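4-hydroxy-tetrahydrodipicolinate synthase (Aquifex aeolicus, PDB 2EHH) probably catalyses the condensation of pyruvate with aspartate semialdehyde to 4-hydroxy-tetrahydrodipicolinate, a step of lysine biosynthesis, and works as a homotetramer. Local coordinates at residues Q3-L9 with T35-V40; V205-M210 with L239-F244; A122-D126 with C154-V158; L100-P104 with E116-T120. All coordinates share one frame; numbering follows the deposited sequence.

Contact 1 of 4, residues Q3-L9 with T35-V40; sequences QGSIVAL and TDAILV
Asp36 OD2 accepts the backbone N of Ser5 at 2.7 Å and also forms a salt bridge with Lys215. The Ser5 N-H meets OD2 on its anti lone pair, in a nearly straight bond. The carboxylate reaches back because CG of Asp36 is anti to its own carbonyl carbon (chi1 -63°). OD2 then lies 3.3 Å from Gly4 CA, where a side chain would collide with it. Ser5 answers with its carbonyl: Ser5 O accepts Asp36 N at 2.8 Å and a weak bond from Ala37 N. With an alanine in place of Asp36, Ser5 N would probably lose its acceptor and Lys215 its nearby counter-charge. One water joins Ser5 OG to Thr35 OG1; Asn207 also binds that serine hydroxyl.

Further on, the bonds become a regular parallel ladder. Val7 N reaches Ala37 O at 3.0 Å, Leu39 N reaches Val7 O at 2.9 Å, and Leu9 N reaches Leu39 O at 3.0 Å. A second water bridges Leu9 O and Leu39 O. On one face Val7 and Ile38 lie alongside each other, CG1 to CG1 at 3.8 Å. The Leu9 side chain passes Ile38 at a slant, with Leu9 CD2 3.7 Å from Ile38 CG2. His30 of helix 20-31 packs on this face. The other face carries Ile6, Ala8, Ala37 and Leu39; Ala8 comes near Thr44 and Leu39 near Ile203, both predicted to bind pyruvate. This is the pairing of the first two strands in a parallel eight-stranded TIM barrel.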
# COMPACT_ATOMS: atom_id res chain seq x y z
N GLN A 3 -0.61 0.40 32.30
CA GLN A 3 0.64 1.05 31.95
C GLN A 3 1.82 0.12 32.18
O GLN A 3 1.64 -1.02 32.63
CB GLN A 3 0.75 2.33 32.80
CG GLN A 3 2.08 2.63 33.47
CD GLN A 3 2.50 1.60 34.51
OE1 GLN A 3 1.68 0.82 35.00
NE2 GLN A 3 3.78 1.59 34.85
N GLY A 4 3.01 0.59 31.84
CA GLY A 4 4.22 -0.18 32.06
C GLY A 4 4.55 -1.28 31.07
O GLY A 4 4.27 -1.18 29.87
N SER A 5 5.18 -2.33 31.59
CA SER A 5 5.60 -3.47 30.80
C SER A 5 4.58 -4.61 30.90
O SER A 5 4.45 -5.25 31.95
CB SER A 5 6.97 -3.95 31.29
OG SER A 5 7.43 -5.04 30.52
N ILE A 6 3.85 -4.83 29.81
CA ILE A 6 2.82 -5.87 29.73
C ILE A 6 3.27 -6.91 28.71
O ILE A 6 3.65 -6.56 27.59
CB ILE A 6 1.47 -5.27 29.28
CG1 ILE A 6 1.04 -4.17 30.25
CG2 ILE A 6 0.40 -6.36 29.20
CD1 ILE A 6 -0.25 -3.47 29.86
N VAL A 7 3.22 -8.18 29.08
CA VAL A 7 3.65 -9.22 28.16
C VAL A 7 2.49 -9.93 27.47
O VAL A 7 1.53 -10.35 28.12
CB VAL A 7 4.52 -10.28 28.89
CG1 VAL A 7 3.72 -10.94 30.01
CG2 VAL A 7 5.01 -11.34 27.90
N ALA A 8 2.56 -10.04 26.14
CA ALA A 8 1.55 -10.75 25.37
C ALA A 8 2.09 -12.18 25.51
O ALA A 8 2.98 -12.60 24.77
CB ALA A 8 1.56 -10.29 23.91
N LEU A 9 1.57 -12.90 26.49
CA LEU A 9 2.04 -14.24 26.78
C LEU A 9 1.69 -15.32 25.77
O LEU A 9 0.56 -15.39 25.28
CB LEU A 9 1.52 -14.66 28.16
CG LEU A 9 2.35 -15.70 28.91
CD1 LEU A 9 3.65 -15.07 29.37
CD2 LEU A 9 1.56 -16.21 30.12
N THR A 35 7.51 -7.73 35.46
CA THR A 35 6.45 -7.44 34.50
C THR A 35 5.22 -6.91 35.23
O THR A 35 4.82 -7.43 36.28
CB THR A 35 6.10 -8.71 33.69
OG1 THR A 35 7.29 -9.23 33.10
CG2 THR A 35 5.10 -8.38 32.59
N ASP A 36 4.61 -5.85 34.69
CA ASP A 36 3.45 -5.23 35.32
C ASP A 36 2.14 -5.99 35.11
O ASP A 36 1.28 -6.01 35.99
CB ASP A 36 3.30 -3.80 34.82
CG ASP A 36 4.48 -2.93 35.20
OD1 ASP A 36 4.71 -2.75 36.42
OD2 ASP A 36 5.19 -2.44 34.29
N ALA A 37 1.99 -6.61 33.94
CA ALA A 37 0.77 -7.34 33.66
C ALA A 37 0.97 -8.39 32.59
O ALA A 37 1.89 -8.31 31.78
CB ALA A 37 -0.33 -6.37 33.23
N ILE A 38 0.09 -9.39 32.59
CA ILE A 38 0.16 -10.45 31.61
C ILE A 38 -1.12 -10.47 30.81
O ILE A 38 -2.22 -10.39 31.36
CB ILE A 38 0.34 -11.84 32.28
CG1 ILE A 38 1.66 -11.88 33.06
CG2 ILE A 38 0.34 -12.93 31.22
CD1 ILE A 38 1.91 -13.19 33.76
N LEU A 39 -0.97 -10.54 29.49
CA LEU A 39 -2.10 -10.62 28.59
C LEU A 39 -2.14 -12.07 28.13
O LEU A 39 -1.20 -12.56 27.51
CB LEU A 39 -1.89 -9.72 27.36
CG LEU A 39 -2.74 -10.07 26.13
CD1 LEU A 39 -4.21 -9.83 26.43
CD2 LEU A 39 -2.29 -9.24 24.94
N VAL A 40 -3.23 -12.77 28.46
CA VAL A 40 -3.36 -14.16 28.06
C VAL A 40 -4.42 -14.29 26.96
O VAL A 40 -5.38 -13.53 26.91
CB VAL A 40 -3.75 -15.06 29.25
CG1 VAL A 40 -2.62 -15.07 30.27
CG2 VAL A 40 -5.03 -14.56 29.90
O HOH W 1 8.68 -6.99 31.81
O HOH W 2 -1.47 -13.62 24.81

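Contact 2 of 4, residues V205-M210 with L239-F244; sequences VANNVM and LFKVLF
Ala206 CB is a small bump that fits a hollow on the end of helix 226-242. Phe240 brings its ring edge to it, with CE1 3.5 Å from Ala206 CB. Leu243 CD2 forms another wall, 3.5 Å from Ala206 CA. The larger bump runs the other way. Leu239 sends its two methyls toward the loop, a result of its anti first torsion (chi1 177°). Leu239 CD2 sits 3.5 Å from Met210 SD and 4.1 Å from Val209 CG2. The Met210 chain bends at its last torsion and crosses Leu239 at a slant. At the far end Val205 slides past Leu243, with its CG1 4.2 Å from Leu243 CD2. The other methyl of Val205, CG2, meets Phe244 CZ at 4.0 Å.

Segment 205-210 links the last barrel strand, 201-204, to helix 211-223. Helix 226-242 belongs, as in the DapA family, to the helical C-terminal region. Val205 also touches Thr44, a predicted pyruvate-binding residue. No hydrogen bond crosses between the segments. Val205 O accepts both N and ND2 of Asn208, and Asp188 accepts the backbone N of Val205 and of Ala206. The segments are held by apolar fit, the sulfur of Met210 included, without charge or polar pairing.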
# COMPACT_ATOMS: atom_id res chain seq x y z
N VAL A 205 6.01 -8.39 22.97
CA VAL A 205 6.28 -9.76 22.56
C VAL A 205 7.66 -10.09 23.13
O VAL A 205 7.87 -11.16 23.71
CB VAL A 205 6.33 -9.89 21.01
CG1 VAL A 205 6.97 -11.22 20.61
CG2 VAL A 205 4.92 -9.80 20.43
N ALA A 206 8.60 -9.15 22.99
CA ALA A 206 9.97 -9.32 23.47
C ALA A 206 10.01 -9.60 24.97
O ALA A 206 10.96 -10.20 25.48
CB ALA A 206 10.80 -8.09 23.15
N ASN A 207 8.97 -9.14 25.67
CA ASN A 207 8.84 -9.33 27.11
C ASN A 207 8.88 -10.80 27.52
O ASN A 207 9.25 -11.13 28.64
CB ASN A 207 7.51 -8.74 27.59
CG ASN A 207 7.69 -7.50 28.40
OD1 ASN A 207 8.79 -7.23 28.89
ND2 ASN A 207 6.62 -6.73 28.57
N ASN A 208 8.45 -11.66 26.61
CA ASN A 208 8.43 -13.10 26.86
C ASN A 208 9.80 -13.68 27.17
O ASN A 208 9.90 -14.67 27.90
CB ASN A 208 7.85 -13.83 25.65
CG ASN A 208 6.34 -13.81 25.61
OD1 ASN A 208 5.68 -14.56 26.33
ND2 ASN A 208 5.77 -12.95 24.77
N VAL A 209 10.86 -13.08 26.64
CA VAL A 209 12.19 -13.60 26.85
C VAL A 209 13.19 -12.71 27.59
O VAL A 209 14.14 -13.22 28.17
CB VAL A 209 12.81 -14.07 25.52
CG1 VAL A 209 11.93 -15.14 24.90
CG2 VAL A 209 12.96 -12.89 24.58
N MET A 210 12.98 -11.40 27.55
CA MET A 210 13.86 -10.48 28.26
C MET A 210 13.02 -9.45 29.02
O MET A 210 13.07 -8.26 28.74
CB MET A 210 14.83 -9.78 27.29
CG MET A 210 15.95 -10.70 26.80
SD MET A 210 17.20 -9.87 25.79
CE MET A 210 18.24 -9.13 27.04
N LEU A 239 17.07 -8.07 19.04
CA LEU A 239 16.06 -8.99 19.55
C LEU A 239 14.69 -8.63 18.97
O LEU A 239 13.94 -9.51 18.53
CB LEU A 239 15.99 -8.93 21.07
CG LEU A 239 14.90 -9.80 21.72
CD1 LEU A 239 15.22 -11.27 21.50
CD2 LEU A 239 14.81 -9.50 23.21
N PHE A 240 14.36 -7.34 18.99
CA PHE A 240 13.07 -6.87 18.48
C PHE A 240 12.85 -7.30 17.03
O PHE A 240 11.75 -7.70 16.65
CB PHE A 240 12.96 -5.34 18.55
CG PHE A 240 12.87 -4.79 19.96
CD1 PHE A 240 12.60 -5.62 21.05
CD2 PHE A 240 13.03 -3.42 20.18
CE1 PHE A 240 12.50 -5.09 22.33
CE2 PHE A 240 12.93 -2.88 21.46
CZ PHE A 240 12.66 -3.72 22.54
N LYS A 241 13.89 -7.21 16.21
CA LYS A 241 13.76 -7.59 14.81
C LYS A 241 13.67 -9.10 14.57
O LYS A 241 12.79 -9.55 13.84
CB LYS A 241 14.92 -7.01 14.00
CG LYS A 241 14.96 -5.48 13.98
CD LYS A 241 13.61 -4.88 13.57
CE LYS A 241 13.21 -5.27 12.15
NZ LYS A 241 11.80 -4.89 11.84
N VAL A 242 14.56 -9.87 15.19
CA VAL A 242 14.53 -11.32 14.98
C VAL A 242 13.23 -11.99 15.44
O VAL A 242 12.84 -13.03 14.89
CB VAL A 242 15.74 -12.01 15.67
CG1 VAL A 242 15.51 -12.12 17.17
CG2 VAL A 242 15.98 -13.38 15.05
N LEU A 243 12.55 -11.42 16.43
CA LEU A 243 11.30 -12.00 16.91
C LEU A 243 10.20 -11.91 15.86
O LEU A 243 9.12 -12.48 16.03
CB LEU A 243 10.84 -11.31 18.20
CG LEU A 243 11.37 -11.94 19.49
CD1 LEU A 243 12.84 -12.28 19.37
CD2 LEU A 243 11.14 -10.98 20.65
N PHE A 244 10.47 -11.21 14.76
CA PHE A 244 9.50 -11.07 13.68
C PHE A 244 10.05 -11.53 12.34
O PHE A 244 9.53 -11.16 11.29
CB PHE A 244 9.03 -9.62 13.60
CG PHE A 244 8.20 -9.21 14.78
CD1 PHE A 244 6.82 -9.39 14.77
CD2 PHE A 244 8.81 -8.72 15.93
CE1 PHE A 244 6.06 -9.09 15.90
CE2 PHE A 244 8.05 -8.42 17.06
CZ PHE A 244 6.68 -8.60 17.05

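Contact 3 of 4, residues A122-D126 with C154-V158; sequences AQEVD and CENIV
Ala122 sets its CB against two side chains of 154-158. Ile157 CG1 lies 3.8 Å from Ala122 CB, and Cys154 SG lies 3.9 Å from the same methyl. Cys154 SG also lies 4.3 Å from Gln123 CG.

Asn156 sends its amide across to the end of helix 111-124. Its CG is anti to the backbone N (chi1 -161°), which aims ND2 at two backbone carbonyls. ND2 donates to Ala122 O at 2.5 Å and to Val125 O at 2.6 Å. Both lengths are very short as modelled, so the exact values are doubtful. Both bonds are bent, with angles at the hydrogen of 136° and 144°. Both oxygens lie close to the amide plane, so the pair, if real at about these lengths, would probably hold the amide from turning. Replacing Asn156 by a leucine would probably leave Ala122 O and Val125 O without this shared donor and loosen the tie to the helix end. The amide comes from a type I turn, Cys154 to Ile157, closed by Ile157 N to Cys154 O at 3.0 Å.

The contact joins the end of helix 111-124 to the turn between helix 144-153 and strand 157-162. Strand 129-133 runs beside it: Ile129 touches Ala122 and bonds to the backbone of Asn156 and Val158. Val125 leans instead on helix 81-93. This is the end of the barrel where strands begin; the side chain of Ile157 is about 11 Å from those of Tyr132 and Lys161, the predicted catalytic residues.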
# COMPACT_ATOMS: atom_id res chain seq x y z
N ALA A 122 -18.80 -3.17 25.91
CA ALA A 122 -18.55 -2.29 27.06
C ALA A 122 -19.76 -2.06 27.96
O ALA A 122 -19.64 -2.08 29.19
CB ALA A 122 -18.00 -0.94 26.57
N GLN A 123 -20.93 -1.83 27.36
CA GLN A 123 -22.13 -1.60 28.14
C GLN A 123 -22.66 -2.88 28.78
O GLN A 123 -23.39 -2.83 29.76
CB GLN A 123 -23.23 -0.97 27.27
CG GLN A 123 -22.85 0.40 26.71
CD GLN A 123 -24.04 1.14 26.14
OE1 GLN A 123 -24.83 0.59 25.39
NE2 GLN A 123 -24.16 2.42 26.50
N GLU A 124 -22.28 -4.02 28.22
CA GLU A 124 -22.73 -5.30 28.75
C GLU A 124 -21.89 -5.79 29.92
O GLU A 124 -22.42 -6.34 30.89
CB GLU A 124 -22.71 -6.37 27.66
CG GLU A 124 -24.01 -6.49 26.91
CD GLU A 124 -25.17 -6.78 27.84
OE1 GLU A 124 -25.13 -7.81 28.54
OE2 GLU A 124 -26.12 -5.97 27.87
N VAL A 125 -20.58 -5.57 29.84
CA VAL A 125 -19.67 -6.02 30.88
C VAL A 125 -18.91 -4.89 31.57
O VAL A 125 -18.17 -4.14 30.92
CB VAL A 125 -18.64 -7.01 30.30
CG1 VAL A 125 -17.91 -7.72 31.42
CG2 VAL A 125 -19.35 -8.00 29.39
N ASP A 126 -19.09 -4.78 32.88
CA ASP A 126 -18.44 -3.75 33.67
C ASP A 126 -16.99 -4.11 34.00
O ASP A 126 -16.65 -4.38 35.15
CB ASP A 126 -19.24 -3.50 34.95
CG ASP A 126 -18.60 -2.47 35.85
OD1 ASP A 126 -18.04 -1.49 35.33
OD2 ASP A 126 -18.68 -2.63 37.09
N CYS A 154 -18.44 5.46 26.80
CA CYS A 154 -18.21 4.38 27.75
C CYS A 154 -17.01 4.65 28.66
O CYS A 154 -15.87 4.57 28.22
CB CYS A 154 -17.97 3.06 26.99
SG CYS A 154 -19.26 2.63 25.80
N GLU A 155 -17.27 4.96 29.92
CA GLU A 155 -16.19 5.23 30.87
C GLU A 155 -15.37 3.95 30.96
O GLU A 155 -14.22 3.95 31.40
CB GLU A 155 -16.74 5.58 32.25
CG GLU A 155 -17.83 6.65 32.23
CD GLU A 155 -18.05 7.28 33.59
OE1 GLU A 155 -18.03 6.55 34.61
OE2 GLU A 155 -18.27 8.51 33.65
N ASN A 156 -16.01 2.88 30.53
CA ASN A 156 -15.50 1.52 30.52
C ASN A 156 -14.33 1.28 29.54
O ASN A 156 -13.48 0.40 29.77
CB ASN A 156 -16.68 0.61 30.19
CG ASN A 156 -16.43 -0.81 30.57
OD1 ASN A 156 -15.36 -1.14 31.07
ND2 ASN A 156 -17.42 -1.67 30.34
N ILE A 157 -14.30 2.04 28.45
CA ILE A 157 -13.24 1.90 27.44
C ILE A 157 -12.14 2.89 27.82
O ILE A 157 -12.27 4.10 27.62
CB ILE A 157 -13.83 2.19 26.05
CG1 ILE A 157 -14.89 1.11 25.74
CG2 ILE A 157 -12.74 2.19 25.00
CD1 ILE A 157 -15.65 1.32 24.45
N VAL A 158 -11.04 2.34 28.34
CA VAL A 158 -9.94 3.15 28.86
C VAL A 158 -8.59 3.16 28.15
O VAL A 158 -7.71 3.95 28.51
CB VAL A 158 -9.65 2.74 30.31
CG1 VAL A 158 -10.92 2.85 31.14
CG2 VAL A 158 -9.12 1.31 30.34

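Contact 4 of 4, residues L100-P104 with E116-T120; sequences LVVVP and EHFKT
Pro104 and His117 meet in a CH-pi contact. Pro104 CG stands 3.6 Å from the centroid of the His117 ring, only 11° off the ring normal. With chi1 at 177°, the His117 ring swings out from the helix to the proline.

The polar link between the segments runs through a water. It donates to Val102 O at 2.7 Å and lies 2.8 Å from His117 NE2, in the plane of that ring. The other ring nitrogen, ND1, is hydrogen-bonded to Thr81. With both nitrogens engaged, the imidazole should have little freedom to turn.

Apolar packing is the work of Phe118. Its CE1 lies 3.5 Å from Val101 CG1, and its CZ lies 4.1 Å from Val103 CG2. A carbonyl also meets this ring: Val101 O lies at its edge, in plane, 3.3 Å from Phe118 CE1. Within the helix, His117 CD2 lies over the centre of one Phe118 face.

The strand and helix segments run nearly antiparallel, at 160°, with axes 10.5 Å apart. They belong to the beta-alpha-beta unit of strand 98-102, helix 111-124 and strand 129-133. Phe118 reaches on to Ile131 of that last strand, while His117 touches Ala84 of helix 81-93. A neighbouring subunit also borders the contact: Tyr106 of that subunit, predicted to take part in the proton relay, packs on Val102, and its Pro269 packs on Pro104.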
# COMPACT_ATOMS: atom_id res chain seq x y z
N LEU A 100 -8.90 -7.37 26.64
CA LEU A 100 -8.32 -6.84 25.41
C LEU A 100 -9.27 -7.29 24.30
O LEU A 100 -9.44 -8.48 24.06
CB LEU A 100 -6.93 -7.43 25.17
CG LEU A 100 -6.20 -6.92 23.91
CD1 LEU A 100 -5.33 -5.73 24.28
CD2 LEU A 100 -5.35 -8.03 23.34
N VAL A 101 -9.89 -6.32 23.63
CA VAL A 101 -10.84 -6.62 22.58
C VAL A 101 -10.32 -6.14 21.23
O VAL A 101 -10.25 -4.94 20.97
CB VAL A 101 -12.18 -5.94 22.88
CG1 VAL A 101 -13.21 -6.30 21.81
CG2 VAL A 101 -12.66 -6.37 24.27
N VAL A 102 -9.95 -7.09 20.38
CA VAL A 102 -9.41 -6.74 19.07
C VAL A 102 -10.47 -6.17 18.14
O VAL A 102 -11.66 -6.50 18.25
CB VAL A 102 -8.75 -7.98 18.40
CG1 VAL A 102 -9.83 -8.99 17.99
CG2 VAL A 102 -7.93 -7.55 17.19
N VAL A 103 -10.05 -5.28 17.26
CA VAL A 103 -10.95 -4.71 16.27
C VAL A 103 -11.29 -5.91 15.39
O VAL A 103 -10.40 -6.64 14.99
CB VAL A 103 -10.24 -3.63 15.40
CG1 VAL A 103 -11.10 -3.29 14.19
CG2 VAL A 103 -9.97 -2.39 16.23
N PRO A 104 -12.58 -6.13 15.10
CA PRO A 104 -12.99 -7.26 14.26
C PRO A 104 -12.17 -7.44 12.99
O PRO A 104 -12.02 -6.51 12.18
CB PRO A 104 -14.44 -6.94 13.96
CG PRO A 104 -14.90 -6.34 15.26
CD PRO A 104 -13.76 -5.40 15.61
N GLU A 116 -20.72 0.11 17.34
CA GLU A 116 -21.71 -0.75 18.00
C GLU A 116 -21.09 -2.00 18.61
O GLU A 116 -21.56 -2.48 19.64
CB GLU A 116 -22.82 -1.13 17.01
CG GLU A 116 -23.62 0.08 16.55
CD GLU A 116 -24.89 -0.29 15.81
OE1 GLU A 116 -25.49 0.61 15.18
OE2 GLU A 116 -25.29 -1.47 15.85
N HIS A 117 -20.02 -2.51 18.00
CA HIS A 117 -19.34 -3.69 18.52
C HIS A 117 -18.77 -3.41 19.91
O HIS A 117 -19.13 -4.07 20.89
CB HIS A 117 -18.19 -4.08 17.57
CG HIS A 117 -17.38 -5.24 18.04
ND1 HIS A 117 -17.83 -6.54 18.01
CD2 HIS A 117 -16.12 -5.30 18.54
CE1 HIS A 117 -16.89 -7.35 18.46
NE2 HIS A 117 -15.84 -6.62 18.79
N PHE A 118 -17.89 -2.43 19.99
CA PHE A 118 -17.25 -2.08 21.25
C PHE A 118 -18.23 -1.52 22.27
O PHE A 118 -18.11 -1.79 23.46
CB PHE A 118 -16.12 -1.09 21.00
CG PHE A 118 -14.90 -1.72 20.38
CD1 PHE A 118 -14.01 -2.46 21.16
CD2 PHE A 118 -14.66 -1.61 19.01
CE1 PHE A 118 -12.90 -3.08 20.58
CE2 PHE A 118 -13.56 -2.23 18.43
CZ PHE A 118 -12.67 -2.96 19.21
N LYS A 119 -19.21 -0.77 21.79
CA LYS A 119 -20.22 -0.19 22.68
C LYS A 119 -21.01 -1.32 23.33
O LYS A 119 -21.21 -1.35 24.55
CB LYS A 119 -21.15 0.72 21.90
CG LYS A 119 -22.12 1.53 22.75
CD LYS A 119 -23.12 2.27 21.87
CE LYS A 119 -23.87 3.35 22.65
NZ LYS A 119 -24.61 2.80 23.82
N THR A 120 -21.45 -2.27 22.51
CA THR A 120 -22.23 -3.41 23.00
C THR A 120 -21.48 -4.18 24.08
O THR A 120 -22.03 -4.46 25.15
CB THR A 120 -22.60 -4.36 21.84
OG1 THR A 120 -23.44 -3.65 20.92
CG2 THR A 120 -23.35 -5.59 22.35
O HOH W 3 -13.57 -8.17 19.11

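How the contacts relate
Contacts 1, 3 and 4 lie within the TIM barrel; contact 2 joins its last strand's loop to the helical C-terminal part. Contact 1 lies nearest the chain's centre and is the only one built on a strand-to-strand ladder. Contact 2 is also buried but apolar; it touches contact 1, where Asn207 and Asn208 bond to strand 4-8. Contacts 3 and 4 share helix 111-124: contact 4 packs its middle onto strand 98-102, while contact 3 ties down its end. Contact 3 is partly buried and depends on one amide for its polar bonds. Contact 4 is buried, linked by a water, and faces another subunit. Contacts 2 and 3 lie on opposite sides of the chain's centre.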